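Local coordinates for beta-lactamase (Francisella tularensis subsp. tularensis, PDB 3P09), which probably hydrolyses beta-lactam antibiotics to substituted beta-amino acids, as a class A serine beta-lactamase, at residues G231-A243 with L255-S269. Sequence-based numbering, arbitrary orientation.
With SO4 (sulfate ion), chain F.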
loop_
_atom_site.group_PDB
_atom_site.type_symbol
_atom_site.label_atom_id
_atom_site.label_comp_id
_atom_site.label_asym_id
_atom_site.label_seq_id
_atom_site.Cartn_x
_atom_site.Cartn_y
_atom_site.Cartn_z
ATOM N N GLY A 231 -4.948 3.078 -0.113
ATOM C CA GLY A 231 -5.576 2.822 1.166
ATOM C C GLY A 231 -6.565 3.933 1.430
ATOM O O GLY A 231 -6.273 5.105 1.192
ATOM N N THR A 232 -7.740 3.565 1.924
ATOM C CA THR A 232 -8.779 4.533 2.210
ATOM C C THR A 232 -9.544 4.076 3.458
ATOM O O THR A 232 -10.367 3.167 3.369
ATOM C CB THR A 232 -9.750 4.640 1.010
ATOM O OG1 THR A 232 -9.002 4.676 -0.216
ATOM C CG2 THR A 232 -10.573 5.889 1.121
ATOM N N CYS A 233 -9.268 4.676 4.619
ATOM C CA CYS A 233 -9.884 4.193 5.864
ATOM C C CYS A 233 -11.392 4.425 5.955
ATOM O O CYS A 233 -12.121 3.618 6.554
ATOM C CB CYS A 233 -9.194 4.783 7.113
ATOM S SG CYS A 233 -7.624 3.965 7.504
ATOM N N GLY A 234 -11.845 5.545 5.398
ATOM C CA GLY A 234 -13.220 5.976 5.562
ATOM C C GLY A 234 -13.415 6.760 6.846
ATOM O O GLY A 234 -14.546 7.013 7.270
ATOM N N GLN A 235 -12.308 7.135 7.479
ATOM C CA GLN A 235 -12.359 8.072 8.591
ATOM C C GLN A 235 -11.065 8.875 8.633
ATOM O O GLN A 235 -10.074 8.481 8.023
ATOM C CB GLN A 235 -12.589 7.343 9.911
ATOM C CG GLN A 235 -11.603 6.233 10.191
ATOM C CD GLN A 235 -11.572 5.840 11.660
ATOM O OE1 GLN A 235 -12.611 5.750 12.319
ATOM N NE2 GLN A 235 -10.366 5.615 12.183
ATOM N N TYR A 236 -11.094 9.996 9.351
ATOM C CA TYR A 236 -9.958 10.917 9.448
ATOM C C TYR A 236 -9.391 11.273 8.077
ATOM O O TYR A 236 -8.175 11.456 7.923
ATOM C CB TYR A 236 -8.865 10.355 10.364
ATOM C CG TYR A 236 -9.319 10.195 11.792
ATOM C CD1 TYR A 236 -9.578 11.307 12.593
ATOM C CD2 TYR A 236 -9.499 8.931 12.344
ATOM C CE1 TYR A 236 -10.003 11.162 13.907
ATOM C CE2 TYR A 236 -9.923 8.777 13.656
ATOM C CZ TYR A 236 -10.174 9.889 14.430
ATOM O OH TYR A 236 -10.589 9.724 15.734
ATOM N N ALA A 237 -10.282 11.371 7.094
ATOM C CA ALA A 237 -9.915 11.689 5.715
ATOM C C ALA A 237 -8.739 10.852 5.205
ATOM O O ALA A 237 -8.069 11.245 4.254
ATOM C CB ALA A 237 -9.599 13.182 5.586
ATOM N N ALA A 238 -8.491 9.695 5.821
ATOM C CA ALA A 238 -7.262 8.947 5.526
ATOM C C ALA A 238 -7.268 8.432 4.101
ATOM O O ALA A 238 -8.115 7.617 3.720
ATOM C CB ALA A 238 -7.055 7.792 6.523
ATOM N N THR A 239 -6.310 8.911 3.317
ATOM C CA THR A 239 -6.257 8.600 1.891
ATOM C C THR A 239 -4.796 8.377 1.527
ATOM O O THR A 239 -3.982 9.287 1.683
ATOM C CB THR A 239 -6.805 9.792 1.064
ATOM O OG1 THR A 239 -8.003 10.306 1.671
ATOM C CG2 THR A 239 -7.109 9.366 -0.371
ATOM N N ASN A 240 -4.451 7.167 1.078
ATOM C CA ASN A 240 -3.041 6.827 0.843
ATOM C C ASN A 240 -2.804 6.276 -0.548
ATOM O O ASN A 240 -3.700 5.700 -1.166
ATOM C CB ASN A 240 -2.527 5.762 1.837
ATOM C CG ASN A 240 -2.698 6.150 3.295
ATOM O OD1 ASN A 240 -2.719 7.321 3.655
ATOM N ND2 ASN A 240 -2.786 5.141 4.149
ATOM N N ASP A 241 -1.582 6.441 -1.045
ATOM C CA ASP A 241 -1.173 5.738 -2.249
ATOM C C ASP A 241 0.323 5.497 -2.141
ATOM O O ASP A 241 1.070 6.427 -1.873
ATOM C CB ASP A 241 -1.527 6.550 -3.509
ATOM C CG ASP A 241 -1.458 5.713 -4.789
ATOM O OD1 ASP A 241 -1.365 4.465 -4.708
ATOM O OD2 ASP A 241 -1.521 6.308 -5.878
ATOM N N VAL A 242 0.754 4.248 -2.302
ATOM C CA VAL A 242 2.189 3.933 -2.245
ATOM C C VAL A 242 2.561 3.196 -3.520
ATOM O O VAL A 242 1.919 2.199 -3.894
ATOM C CB VAL A 242 2.557 3.092 -1.004
ATOM C CG1 VAL A 242 4.068 2.835 -0.942
ATOM C CG2 VAL A 242 2.078 3.781 0.266
ATOM N N ALA A 243 3.599 3.683 -4.191
ATOM C CA ALA A 243 3.814 3.327 -5.580
ATOM C C ALA A 243 5.256 2.996 -5.887
ATOM O O ALA A 243 6.171 3.448 -5.194
ATOM C CB ALA A 243 3.358 4.459 -6.466
ATOM N N LEU A 255 7.526 5.784 -4.153
ATOM C CA LEU A 255 6.949 7.026 -3.676
ATOM C C LEU A 255 5.746 6.696 -2.819
ATOM O O LEU A 255 4.831 6.020 -3.274
ATOM C CB LEU A 255 6.522 7.898 -4.860
ATOM C CG LEU A 255 5.625 9.091 -4.550
ATOM C CD1 LEU A 255 6.309 10.081 -3.594
ATOM C CD2 LEU A 255 5.222 9.773 -5.848
ATOM N N GLY A 256 5.770 7.151 -1.572
ATOM C CA GLY A 256 4.627 7.006 -0.678
ATOM C C GLY A 256 4.050 8.376 -0.382
ATOM O O GLY A 256 4.800 9.302 -0.069
ATOM N N ILE A 257 2.730 8.517 -0.512
ATOM C CA ILE A 257 2.032 9.744 -0.132
ATOM C C ILE A 257 0.857 9.367 0.763
ATOM O O ILE A 257 -0.036 8.626 0.337
ATOM C CB ILE A 257 1.505 10.507 -1.367
ATOM C CG1 ILE A 257 2.645 10.819 -2.341
ATOM C CG2 ILE A 257 0.794 11.773 -0.935
ATOM C CD1 ILE A 257 2.189 11.493 -3.630
ATOM N N LEU A 258 0.883 9.831 2.014
ATOM C CA LEU A 258 -0.158 9.494 2.980
ATOM C C LEU A 258 -0.814 10.792 3.420
ATOM O O LEU A 258 -0.145 11.822 3.561
ATOM C CB LEU A 258 0.427 8.763 4.191
ATOM C CG LEU A 258 1.462 7.666 3.855
ATOM C CD1 LEU A 258 1.996 7.031 5.135
ATOM C CD2 LEU A 258 0.905 6.588 2.948
ATOM N N TYR A 259 -2.122 10.760 3.622
ATOM C CA TYR A 259 -2.827 11.975 4.005
ATOM C C TYR A 259 -3.830 11.630 5.086
ATOM O O TYR A 259 -4.515 10.618 4.984
ATOM C CB TYR A 259 -3.534 12.630 2.801
ATOM C CG TYR A 259 -4.417 13.770 3.228
ATOM C CD1 TYR A 259 -3.865 14.971 3.643
ATOM C CD2 TYR A 259 -5.808 13.641 3.255
ATOM C CE1 TYR A 259 -4.669 16.018 4.079
ATOM C CE2 TYR A 259 -6.620 14.693 3.681
ATOM C CZ TYR A 259 -6.039 15.877 4.093
ATOM O OH TYR A 259 -6.820 16.934 4.527
ATOM N N THR A 260 -3.904 12.457 6.123
ATOM C CA THR A 260 -4.922 12.271 7.146
ATOM C C THR A 260 -5.245 13.599 7.816
ATOM O O THR A 260 -4.413 14.514 7.847
ATOM C CB THR A 260 -4.488 11.213 8.204
ATOM O OG1 THR A 260 -5.613 10.827 9.002
ATOM C CG2 THR A 260 -3.392 11.751 9.098
ATOM N N ASN A 261 -6.467 13.712 8.318
ATOM C CA ASN A 261 -6.862 14.863 9.131
ATOM C C ASN A 261 -7.190 14.322 10.506
ATOM O O ASN A 261 -8.300 13.859 10.747
ATOM C CB ASN A 261 -8.079 15.573 8.507
ATOM C CG ASN A 261 -8.536 16.792 9.304
ATOM O OD1 ASN A 261 -8.078 17.035 10.425
ATOM N ND2 ASN A 261 -9.470 17.555 8.726
ATOM N N PRO A 262 -6.210 14.357 11.416
ATOM C CA PRO A 262 -6.414 13.743 12.724
ATOM C C PRO A 262 -7.418 14.527 13.564
ATOM O O PRO A 262 -7.814 14.036 14.621
ATOM C CB PRO A 262 -5.027 13.814 13.354
ATOM C CG PRO A 262 -4.412 15.023 12.740
ATOM C CD PRO A 262 -4.953 15.124 11.348
ATOM N N ASN A 263 -7.841 15.702 13.096
ATOM C CA ASN A 263 -8.764 16.540 13.868
ATOM C C ASN A 263 -10.232 16.371 13.513
ATOM O O ASN A 263 -11.096 17.033 14.091
ATOM C CB ASN A 263 -8.391 18.017 13.744
ATOM C CG ASN A 263 -6.982 18.294 14.204
ATOM O OD1 ASN A 263 -6.673 18.177 15.389
ATOM N ND2 ASN A 263 -6.111 18.651 13.264
ATOM N N ASP A 264 -10.522 15.494 12.559
ATOM C CA ASP A 264 -11.890 15.342 12.088
ATOM C C ASP A 264 -12.178 13.897 11.702
ATOM O O ASP A 264 -11.906 13.476 10.574
ATOM C CB ASP A 264 -12.132 16.263 10.894
ATOM C CG ASP A 264 -13.606 16.473 10.607
ATOM O OD1 ASP A 264 -14.432 15.675 11.102
ATOM O OD2 ASP A 264 -13.939 17.438 9.881
ATOM N N LYS A 265 -12.725 13.134 12.641
ATOM C CA LYS A 265 -12.977 11.720 12.396
ATOM C C LYS A 265 -13.870 11.512 11.190
ATOM O O LYS A 265 -13.686 10.567 10.416
ATOM C CB LYS A 265 -13.606 11.055 13.620
ATOM C CG LYS A 265 -13.770 9.557 13.455
ATOM C CD LYS A 265 -14.224 8.900 14.758
ATOM C CE LYS A 265 -14.199 7.384 14.631
ATOM N NZ LYS A 265 -14.568 6.719 15.904
ATOM N N ASN A 266 -14.846 12.393 11.025
ATOM C CA ASN A 266 -15.806 12.209 9.949
ATOM C C ASN A 266 -15.416 12.810 8.605
ATOM O O ASN A 266 -16.180 12.715 7.649
ATOM C CB ASN A 266 -17.189 12.715 10.375
ATOM C CG ASN A 266 -17.784 11.880 11.480
ATOM O OD1 ASN A 266 -17.537 10.675 11.558
ATOM N ND2 ASN A 266 -18.561 12.511 12.346
ATOM N N ALA A 267 -14.241 13.430 8.516
ATOM C CA ALA A 267 -13.832 14.004 7.230
ATOM C C ALA A 267 -13.655 12.898 6.186
ATOM O O ALA A 267 -13.060 11.855 6.467
ATOM C CB ALA A 267 -12.557 14.836 7.376
ATOM N N PRO A 268 -14.181 13.120 4.974
ATOM C CA PRO A 268 -14.124 12.115 3.909
ATOM C C PRO A 268 -12.755 12.073 3.233
ATOM O O PRO A 268 -11.952 12.988 3.401
ATOM C CB PRO A 268 -15.188 12.603 2.923
ATOM C CG PRO A 268 -15.211 14.064 3.102
ATOM C CD PRO A 268 -14.942 14.315 4.566
ATOM N N SER A 269 -12.493 11.014 2.481
ATOM C CA SER A 269 -11.225 10.880 1.763
ATOM C C SER A 269 -10.978 12.060 0.812
ATOM O O SER A 269 -11.918 12.733 0.368
ATOM C CB SER A 269 -11.205 9.570 0.980
ATOM O OG SER A 269 -12.186 9.605 -0.042
HETATM S S SO4 F . -8.781 1.162 -0.865
HETATM O O1 SO4 F . -9.407 2.360 -1.381
HETATM O O2 SO4 F . -8.942 1.088 0.583
HETATM O O3 SO4 F . -9.423 0.025 -1.483
HETATM O O4 SO4 F . -7.363 1.190 -1.173
HETATM O O HOH W 1 -11.583 7.426 16.604
#
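Ala237 CB packs at 3.8 Å from both Ala267 CB and Tyr259 CE2, an apolar centre where the loop after strand 253-260 folds back over the turn before strand 239-246. Further along the strands Val242 CG2 reaches Leu258 CD2 at 4.1 Å. Beside the alanines the Tyr236 ring carries Lys265 on one face: Lys265 CA stands 3.7 Å from the ring centroid and 27° off its normal, a CH-pi contact, while Asn261 O meets the ring edge. With CG anti to the backbone N (chi1 -175°), Lys265 CG and CD run alongside Tyr236 CZ and OH; the extended chain carries NZ past the hydroxyl, and one water bridges the two, weakly on the NZ side.

Backbone bonds clamp this type I' turn: Tyr236 N to Lys265 O (2.9 Å, nearly straight) and, more bent, Ala237 N to Ala267 O. Tyr236 O takes two donors, Thr260 OG1 on an in-plane lone pair and Asn261 N from above the carbonyl plane.

Beyond the turn, strands 239-243 and 255-260 pair antiparallel at 176°. Asn240 CG lies 3.6 Å from Leu258 CD2, its ND2 bonded to Pro61 O. At the polar edge Thr232 CG2 packs on Ser269 CB (3.7 Å), and Thr232 OG1, also bonded to Arg215 NH2, donates to O1 of a sulfate at 2.6 Å; Ser125 and Thr230 also bind this ion, probably from the crystallisation liquor. Such an anion beside the KTG-type strand is consistent with the site that receives the substrate carboxylate in class A enzymes.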